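Local structure of rhamnonate dehydratase (Gibberella zeae PH-1, 3FXG) at residues I156-E162 and Q335-T341. The protein probably catalyses the magnesium-dependent dehydration of L-rhamnonate to its 2-keto-3-deoxy acid, as a member of the enolase superfamily. Residues are numbered along the deposited sequence; the frame is centred on the assembly and turned at random.
Sequences IGGATKE and QISQPNT
Gln335 receives the ammonium group of Lys161 on its backbone oxygen, where two loops meet in the TIM-type (beta/alpha) barrel of the enolase superfamily. Residues 156-162 lead into strand 163-169, while the loop 335-341 runs from the end of helix 329-335 toward strand 344-347, the parallel neighbour of 163-169. Both loops thus lead from a helix toward a barrel strand, at the end of the barrel where strands begin. Lys161 NZ lies 2.7 Å from Gln335 O, in the carbonyl plane. The same oxygen takes a second bond from the hydroxyl of Thr341, tilted 31° from that plane, so two donors grip it.

At Ile336 the backbone oxygen accepts the amide of Thr160, with N to O 2.8 Å and the N-H...O angle 160°; the CA of Ala159 adds a C-H...O contact. Ile336 CD1 presses against the lysine stem, 3.4 Å from Lys161 CG, tighter than usual. CG1 and CD1 also cover Lys161 O, which is buried and finds no polar partner.

Ser337 turns its OG back to the carbonyl of Phe334, while Ile156 CD1 rests 3.4 Å from Ser337 OG. Ser337 O accepts from Asn110 of the second subunit and lies 3.2 Å from Thr160 CG2, so this corner faces a subunit interface.

With chi1 at 52°, Thr160 OG1 sits between its backbone N and carbonyl carbon and reaches Gln338 O at 2.8 Å. Ile336 O is also near, and the single hydroxyl proton of Thr160 may go to either oxygen.

At Thr341 the carbonyl takes a weak bond from Lys161 NZ, whose bent chain brings the nitrogen in among the loop's oxygens. One water joins the two loops here, accepting from Lys161 NZ at 2.8 Å and from Thr341 N, and donating to Gln338 O at 2.7 Å.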
ATOM      1  N   ILE A 156      34.878   5.771 -19.965  1.00 11.87           N
ATOM      2  CA  ILE A 156      33.600   5.450 -19.335  1.00 12.09           C
ATOM      3  C   ILE A 156      32.412   6.308 -19.759  1.00 12.74           C
ATOM      4  O   ILE A 156      31.485   6.520 -18.977  1.00 12.52           O
ATOM      5  CB  ILE A 156      33.723   5.508 -17.799  1.00 11.68           C
ATOM      6  CG1 ILE A 156      34.175   6.903 -17.362  1.00  9.64           C
ATOM      7  CG2 ILE A 156      34.722   4.462 -17.318  1.00 10.51           C
ATOM      8  CD1 ILE A 156      34.234   7.087 -15.855  1.00 10.98           C
ATOM      9  N   GLY A 157      32.432   6.798 -20.994  1.00 12.57           N
ATOM     10  CA  GLY A 157      31.314   7.595 -21.462  1.00 12.66           C
ATOM     11  C   GLY A 157      31.691   8.936 -22.040  1.00 11.84           C
ATOM     12  O   GLY A 157      30.851   9.605 -22.647  1.00 13.05           O
ATOM     13  N   GLY A 158      32.948   9.331 -21.855  1.00 12.96           N
ATOM     14  CA  GLY A 158      33.407  10.604 -22.380  1.00 12.76           C
ATOM     15  C   GLY A 158      33.049  11.777 -21.487  1.00 16.14           C
ATOM     16  O   GLY A 158      32.821  11.619 -20.289  1.00 17.22           O
ATOM     17  N   ALA A 159      32.997  12.965 -22.072  1.00 16.61           N
ATOM     18  CA  ALA A 159      32.670  14.158 -21.309  1.00 16.24           C
ATOM     19  C   ALA A 159      31.250  14.623 -21.591  1.00 15.19           C
ATOM     20  O   ALA A 159      30.907  14.934 -22.732  1.00 15.03           O
ATOM     21  CB  ALA A 159      33.665  15.277 -21.637  1.00 14.81           C
ATOM     22  N   THR A 160      30.422  14.654 -20.551  1.00 14.69           N
ATOM     23  CA  THR A 160      29.049  15.116 -20.698  1.00 14.43           C
ATOM     24  C   THR A 160      29.025  16.615 -20.414  1.00 15.79           C
ATOM     25  O   THR A 160      28.001  17.275 -20.564  1.00 16.01           O
ATOM     26  CB  THR A 160      28.090  14.379 -19.741  1.00 14.63           C
ATOM     27  OG1 THR A 160      28.594  14.447 -18.400  1.00 15.17           O
ATOM     28  CG2 THR A 160      27.952  12.922 -20.160  1.00 13.93           C
ATOM     29  N   LYS A 161      30.175  17.133 -19.996  1.00 16.60           N
ATOM     30  CA  LYS A 161      30.355  18.554 -19.718  1.00 17.70           C
ATOM     31  C   LYS A 161      31.844  18.847 -19.823  1.00 17.14           C
ATOM     32  O   LYS A 161      32.675  17.967 -19.598  1.00 16.49           O
ATOM     33  CB  LYS A 161      29.829  18.915 -18.326  1.00 19.64           C
ATOM     34  CG  LYS A 161      30.326  18.027 -17.206  1.00 24.13           C
ATOM     35  CD  LYS A 161      29.587  18.342 -15.917  1.00 26.56           C
ATOM     36  CE  LYS A 161      29.447  17.103 -15.056  1.00 28.61           C
ATOM     37  NZ  LYS A 161      28.772  16.001 -15.803  1.00 23.78           N
ATOM     38  N   GLU A 162      32.188  20.079 -20.175  1.00 17.29           N
ATOM     39  CA  GLU A 162      33.592  20.442 -20.315  1.00 17.40           C
ATOM     40  C   GLU A 162      34.145  21.090 -19.053  1.00 17.33           C
ATOM     41  O   GLU A 162      35.352  21.290 -18.920  1.00 15.26           O
ATOM     42  CB  GLU A 162      33.765  21.374 -21.514  1.00 20.88           C
ATOM     43  CG  GLU A 162      33.393  20.717 -22.838  1.00 21.31           C
ATOM     44  CD  GLU A 162      34.293  19.536 -23.180  1.00 23.94           C
ATOM     45  OE1 GLU A 162      33.768  18.501 -23.646  1.00 23.70           O
ATOM     46  OE2 GLU A 162      35.526  19.645 -22.993  1.00 21.44           O
ATOM     47  N   GLN A 335      32.323  12.138 -12.398  1.00 13.78           N
ATOM     48  CA  GLN A 335      31.382  13.251 -12.506  1.00 13.60           C
ATOM     49  C   GLN A 335      31.325  13.922 -13.868  1.00 13.23           C
ATOM     50  O   GLN A 335      30.267  14.370 -14.305  1.00 13.97           O
ATOM     51  CB  GLN A 335      31.697  14.331 -11.462  1.00 15.36           C
ATOM     52  CG  GLN A 335      31.323  13.975 -10.039  1.00 20.44           C
ATOM     53  CD  GLN A 335      29.948  13.344  -9.943  1.00 21.12           C
ATOM     54  OE1 GLN A 335      29.770  12.179 -10.294  1.00 20.89           O
ATOM     55  NE2 GLN A 335      28.967  14.111  -9.474  1.00 20.37           N
ATOM     56  N   ILE A 336      32.464  13.999 -14.540  1.00 12.76           N
ATOM     57  CA  ILE A 336      32.527  14.656 -15.838  1.00 13.81           C
ATOM     58  C   ILE A 336      31.950  13.806 -16.973  1.00 13.21           C
ATOM     59  O   ILE A 336      31.694  14.317 -18.061  1.00 13.91           O
ATOM     60  CB  ILE A 336      33.999  15.009 -16.183  1.00 13.85           C
ATOM     61  CG1 ILE A 336      34.053  16.147 -17.201  1.00 15.88           C
ATOM     62  CG2 ILE A 336      34.714  13.784 -16.733  1.00 15.61           C
ATOM     63  CD1 ILE A 336      33.625  17.481 -16.631  1.00 18.36           C
ATOM     64  N   SER A 337      31.706  12.525 -16.707  1.00 11.99           N
ATOM     65  CA  SER A 337      31.243  11.611 -17.749  1.00 12.58           C
ATOM     66  C   SER A 337      29.814  11.081 -17.764  1.00 11.97           C
ATOM     67  O   SER A 337      29.410  10.457 -18.749  1.00 13.00           O
ATOM     68  CB  SER A 337      32.177  10.404 -17.783  1.00 15.27           C
ATOM     69  OG  SER A 337      32.081   9.681 -16.568  1.00 18.38           O
ATOM     70  N   GLN A 338      29.046  11.310 -16.708  1.00 11.71           N
ATOM     71  CA  GLN A 338      27.691  10.778 -16.661  1.00 14.06           C
ATOM     72  C   GLN A 338      26.590  11.803 -16.919  1.00 14.48           C
ATOM     73  O   GLN A 338      26.812  13.014 -16.841  1.00 13.73           O
ATOM     74  CB  GLN A 338      27.458  10.095 -15.308  1.00 14.77           C
ATOM     75  CG  GLN A 338      28.519   9.058 -14.953  1.00 14.41           C
ATOM     76  CD  GLN A 338      28.558   7.892 -15.928  1.00 17.33           C
ATOM     77  OE1 GLN A 338      29.557   7.670 -16.615  1.00 19.90           O
ATOM     78  NE2 GLN A 338      27.469   7.140 -15.991  1.00 16.63           N
ATOM     79  N   PRO A 339      25.381  11.326 -17.248  1.00 14.10           N
ATOM     80  CA  PRO A 339      24.276  12.248 -17.508  1.00 14.02           C
ATOM     81  C   PRO A 339      23.655  12.834 -16.243  1.00 13.65           C
ATOM     82  O   PRO A 339      23.057  13.909 -16.288  1.00 11.85           O
ATOM     83  CB  PRO A 339      23.287  11.385 -18.291  1.00 16.19           C
ATOM     84  CG  PRO A 339      23.513  10.019 -17.708  1.00 16.22           C
ATOM     85  CD  PRO A 339      25.019   9.949 -17.638  1.00 15.05           C
ATOM     86  N   ASN A 340      23.809  12.136 -15.119  1.00 13.30           N
ATOM     87  CA  ASN A 340      23.219  12.580 -13.855  1.00 13.25           C
ATOM     88  C   ASN A 340      24.222  12.868 -12.733  1.00 12.61           C
ATOM     89  O   ASN A 340      23.994  12.509 -11.578  1.00 11.96           O
ATOM     90  CB  ASN A 340      22.206  11.535 -13.376  1.00 12.40           C
ATOM     91  CG  ASN A 340      22.845  10.185 -13.101  1.00 13.49           C
ATOM     92  OD1 ASN A 340      23.765   9.765 -13.808  1.00 12.87           O
ATOM     93  ND2 ASN A 340      22.346   9.487 -12.083  1.00 12.64           N
ATOM     94  N   THR A 341      25.325  13.526 -13.077  1.00 12.70           N
ATOM     95  CA  THR A 341      26.365  13.877 -12.106  1.00 12.43           C
ATOM     96  C   THR A 341      26.661  15.359 -12.336  1.00 14.30           C
ATOM     97  O   THR A 341      27.674  15.715 -12.935  1.00 14.63           O
ATOM     98  CB  THR A 341      27.624  13.018 -12.342  1.00 12.26           C
ATOM     99  OG1 THR A 341      27.962  13.031 -13.736  1.00 13.90           O
ATOM    100  CG2 THR A 341      27.365  11.578 -11.913  1.00 11.12           C
TER
HETATM  101  O   HOH W   1      26.077  15.271 -15.613  1.00 15.67           O